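PDB 4FMH: VP1 from Merkel cell polyomavirus, which forms the pentameric units of the icosahedral viral capsid and binds sialylated glycans at a site required for infection. Local coordinates for residues 126-131 with 261-266. Residues are numbered along the deposited sequence; the frame is centred on the assembly and turned at random. Where two conformers were deposited one is given.
Sequences PVSGVN and FLFKTS. With SIA (N-acetyl-alpha-neuraminic acid), chain U.
In the jelly-roll fold of this capsid protein, the loop that leads into strand 131-138 meets the end of strand 250-263, just before that chain runs out to the sialic acid site. Val127, Ser128 and Val130 of the loop touch Phe261 and Phe263. One backbone bond joins the segments: Phe261 N donates to Ser128 O at 2.8 Å. It is almost straight at the hydrogen, 178°, although the donor sits above the carbonyl plane. Beside it, Val127 CA lies 3.3 Å from Phe261 O in a CA-H...O contact. The Phe261 ring comes near the loop at its outer end, with CG anti to the carbonyl carbon (chi1 -65°). There Phe261 CE2 meets Val130 CG2 at 3.7 Å, and Phe261 CD2 lies 3.5 Å from Ser128 O. In one of its two conformers Ser128 OG donates to Pro126 O, two residues back, and lies 3.8 Å from Phe263 CE1. Two neighbouring subunits also pack here: Thr218 of one bonds to Val127 O, and His119 of another touches Phe263.

Beyond the strand, Lys264 and Ser266 reach the N-acetylneuraminic acid of the bound glycan. The extended chain of Lys264 puts NZ 3.0 Å from sugar O4. Lys264 also forms a salt bridge with Asp51 and a cation-pi contact with Trp45. Two carbons along the ring from C4, at the carboxylate on C2, Ser266 OG donates a short hydrogen bond to O1A, 2.5 Å away.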
ATOM      1  N   PRO B 126     -19.081   2.523   9.500  1.00 12.70           N
ATOM      2  CA  PRO B 126     -18.254   1.691  10.368  1.00 13.70           C
ATOM      3  C   PRO B 126     -17.182   2.503  11.081  1.00 12.42           C
ATOM      4  O   PRO B 126     -16.798   3.580  10.612  1.00 13.89           O
ATOM      5  CB  PRO B 126     -17.612   0.682   9.405  1.00 12.98           C
ATOM      6  CG  PRO B 126     -17.731   1.274   8.064  1.00 14.85           C
ATOM      7  CD  PRO B 126     -18.884   2.217   8.068  1.00 12.97           C
ATOM      8  N   VAL B 127     -16.724   1.986  12.219  1.00 11.78           N
ATOM      9  CA  VAL B 127     -15.591   2.556  12.943  1.00 10.86           C
ATOM     10  C   VAL B 127     -14.420   2.761  11.968  1.00 10.09           C
ATOM     11  O   VAL B 127     -13.910   1.804  11.373  1.00 10.87           O
ATOM     12  CB  VAL B 127     -15.210   1.685  14.166  1.00 10.50           C
ATOM     13  CG1 VAL B 127     -13.978   2.243  14.863  1.00 11.42           C
ATOM     14  CG2 VAL B 127     -16.393   1.620  15.157  1.00 11.91           C
ATOM     15  N   SER B 128     -13.992   4.010  11.829  0.70  9.98           N
ATOM     16  CA  SER B 128     -13.011   4.393  10.815  0.70  9.83           C
ATOM     17  C   SER B 128     -12.464   5.781  11.111  0.70  9.99           C
ATOM     18  O   SER B 128     -12.965   6.485  11.992  0.70 10.75           O
ATOM     19  CB  SER B 128     -13.645   4.364   9.418  0.70  9.74           C
ATOM     20  OG  SER B 128     -14.831   5.134   9.380  0.70  9.48           O
ATOM     21  N   GLY B 129     -11.429   6.173  10.377  1.00 10.06           N
ATOM     22  CA  GLY B 129     -10.812   7.479  10.576  1.00 11.24           C
ATOM     23  C   GLY B 129      -9.488   7.388  11.311  1.00 12.22           C
ATOM     24  O   GLY B 129      -8.639   6.558  10.973  1.00 12.59           O
ATOM     25  N   VAL B 130      -9.309   8.254  12.305  1.00 10.85           N
ATOM     26  CA  VAL B 130      -8.026   8.361  13.005  1.00 10.70           C
ATOM     27  C   VAL B 130      -7.617   7.038  13.656  1.00 11.11           C
ATOM     28  O   VAL B 130      -8.355   6.488  14.479  1.00 10.04           O
ATOM     29  CB  VAL B 130      -8.037   9.489  14.064  1.00 10.32           C
ATOM     30  CG1 VAL B 130      -6.734   9.492  14.865  1.00 13.84           C
ATOM     31  CG2 VAL B 130      -8.270  10.858  13.390  1.00  9.57           C
ATOM     32  N   ASN B 131      -6.449   6.532  13.251  1.00 10.11           N
ATOM     33  CA  ASN B 131      -5.808   5.401  13.925  1.00  9.89           C
ATOM     34  C   ASN B 131      -4.478   5.799  14.535  1.00  9.56           C
ATOM     35  O   ASN B 131      -3.732   6.605  13.964  1.00 10.80           O
ATOM     36  CB  ASN B 131      -5.577   4.229  12.963  1.00 10.41           C
ATOM     37  CG  ASN B 131      -6.771   3.290  12.885  1.00  9.37           C
ATOM     38  OD1 ASN B 131      -6.711   2.155  13.366  1.00 10.63           O
ATOM     39  ND2 ASN B 131      -7.862   3.759  12.280  1.00  9.88           N
ATOM     40  N   PHE B 261     -13.351   6.363  14.764  1.00  8.65           N
ATOM     41  CA  PHE B 261     -14.496   7.046  15.354  1.00 10.38           C
ATOM     42  C   PHE B 261     -15.752   6.194  15.320  1.00 11.64           C
ATOM     43  O   PHE B 261     -16.014   5.499  14.331  1.00 10.67           O
ATOM     44  CB  PHE B 261     -14.831   8.333  14.591  1.00 11.11           C
ATOM     45  CG  PHE B 261     -13.775   9.397  14.658  1.00 10.26           C
ATOM     46  CD1 PHE B 261     -13.613  10.168  15.803  1.00 10.64           C
ATOM     47  CD2 PHE B 261     -12.971   9.661  13.544  1.00 12.84           C
ATOM     48  CE1 PHE B 261     -12.646  11.180  15.851  1.00 11.73           C
ATOM     49  CE2 PHE B 261     -12.005  10.671  13.584  1.00 13.39           C
ATOM     50  CZ  PHE B 261     -11.847  11.424  14.747  1.00 11.57           C
ATOM     51  N   LEU B 262     -16.532   6.278  16.399  1.00 11.52           N
ATOM     52  CA  LEU B 262     -17.926   5.872  16.379  1.00 12.33           C
ATOM     53  C   LEU B 262     -18.723   7.093  15.932  1.00 13.27           C
ATOM     54  O   LEU B 262     -18.685   8.147  16.584  1.00 14.34           O
ATOM     55  CB  LEU B 262     -18.385   5.412  17.762  1.00 12.43           C
ATOM     56  CG  LEU B 262     -19.831   4.898  17.891  1.00 14.47           C
ATOM     57  CD1 LEU B 262     -20.054   3.598  17.105  1.00 13.90           C
ATOM     58  CD2 LEU B 262     -20.213   4.725  19.353  1.00 14.53           C
ATOM     59  N   PHE B 263     -19.409   6.959  14.807  1.00 12.57           N
ATOM     60  CA  PHE B 263     -20.205   8.044  14.238  1.00 12.66           C
ATOM     61  C   PHE B 263     -21.637   7.935  14.720  1.00 12.70           C
ATOM     62  O   PHE B 263     -22.335   6.976  14.383  1.00 12.64           O
ATOM     63  CB  PHE B 263     -20.181   7.959  12.711  1.00 12.82           C
ATOM     64  CG  PHE B 263     -18.867   8.378  12.102  1.00 12.88           C
ATOM     65  CD1 PHE B 263     -17.814   7.481  11.997  1.00 13.49           C
ATOM     66  CD2 PHE B 263     -18.692   9.671  11.634  1.00 14.29           C
ATOM     67  CE1 PHE B 263     -16.591   7.867  11.430  1.00 14.32           C
ATOM     68  CE2 PHE B 263     -17.473  10.072  11.065  1.00 16.51           C
ATOM     69  CZ  PHE B 263     -16.423   9.166  10.970  1.00 13.66           C
ATOM     70  N   LYS B 264     -22.065   8.917  15.506  1.00 12.05           N
ATOM     71  CA  LYS B 264     -23.397   8.904  16.104  1.00 14.03           C
ATOM     72  C   LYS B 264     -24.398   9.679  15.238  1.00 15.14           C
ATOM     73  O   LYS B 264     -24.021  10.628  14.553  1.00 14.32           O
ATOM     74  CB  LYS B 264     -23.347   9.485  17.521  1.00 15.03           C
ATOM     75  CG  LYS B 264     -22.341   8.784  18.434  1.00 10.85           C
ATOM     76  CD  LYS B 264     -22.236   9.482  19.780  1.00 18.00           C
ATOM     77  CE  LYS B 264     -21.300   8.717  20.709  1.00 14.86           C
ATOM     78  NZ  LYS B 264     -21.018   9.473  21.962  1.00 14.08           N
ATOM     79  N   THR B 265     -25.664   9.262  15.283  1.00 16.63           N
ATOM     80  CA  THR B 265     -26.742   9.841  14.471  1.00 18.41           C
ATOM     81  C   THR B 265     -26.732  11.376  14.403  1.00 18.32           C
ATOM     82  O   THR B 265     -26.886  11.950  13.332  1.00 18.56           O
ATOM     83  CB  THR B 265     -28.135   9.359  14.972  1.00 19.26           C
ATOM     84  OG1 THR B 265     -28.126   7.934  15.113  1.00 20.97           O
ATOM     85  CG2 THR B 265     -29.260   9.760  13.996  1.00 21.52           C
ATOM     86  N   SER B 266     -26.548  12.021  15.552  1.00 18.71           N
ATOM     87  CA  SER B 266     -26.600  13.480  15.664  1.00 18.74           C
ATOM     88  C   SER B 266     -25.463  14.199  14.929  1.00 18.02           C
ATOM     89  O   SER B 266     -25.556  15.403  14.674  1.00 17.72           O
ATOM     90  CB  SER B 266     -26.536  13.868  17.135  1.00 19.12           C
ATOM     91  OG  SER B 266     -25.313  13.399  17.675  1.00 20.56           O
TER
HETATM   92  C1  SIA U   2     -25.936  13.011  21.011  0.80 26.61           C
HETATM   93  C2  SIA U   2     -26.467  12.200  22.196  0.80 27.52           C
HETATM   94  C3  SIA U   2     -25.825  10.800  22.177  0.80 25.73           C
HETATM   95  C4  SIA U   2     -24.368  10.764  22.652  0.80 26.27           C
HETATM   96  C5  SIA U   2     -24.195  11.500  23.979  0.80 25.34           C
HETATM   97  C6  SIA U   2     -24.826  12.898  23.948  0.80 27.49           C
HETATM   98  C7  SIA U   2     -24.785  13.531  25.351  0.80 28.49           C
HETATM   99  C8  SIA U   2     -25.005  15.051  25.376  0.80 31.83           C
HETATM  100  C9  SIA U   2     -26.458  15.465  25.160  0.80 33.77           C
HETATM  101  C10 SIA U   2     -22.249  10.975  25.384  0.80 25.03           C
HETATM  102  C11 SIA U   2     -20.768  11.122  25.541  0.80 17.67           C
HETATM  103  N5  SIA U   2     -22.775  11.549  24.296  0.80 25.67           N
HETATM  104  O1A SIA U   2     -25.628  12.413  19.952  0.80 15.86           O
HETATM  105  O1B SIA U   2     -25.830  14.259  21.107  0.80 24.98           O
HETATM  106  O4  SIA U   2     -23.919   9.406  22.822  0.80 15.71           O
HETATM  107  O6  SIA U   2     -26.183  12.851  23.456  0.80 26.71           O
HETATM  108  O7  SIA U   2     -25.721  12.866  26.212  0.80 26.53           O
HETATM  109  O8  SIA U   2     -24.567  15.595  26.632  0.80 31.32           O
HETATM  110  O9  SIA U   2     -26.610  15.852  23.792  0.80 36.76           O
HETATM  111  O10 SIA U   2     -22.917  10.373  26.208  0.80 22.53           O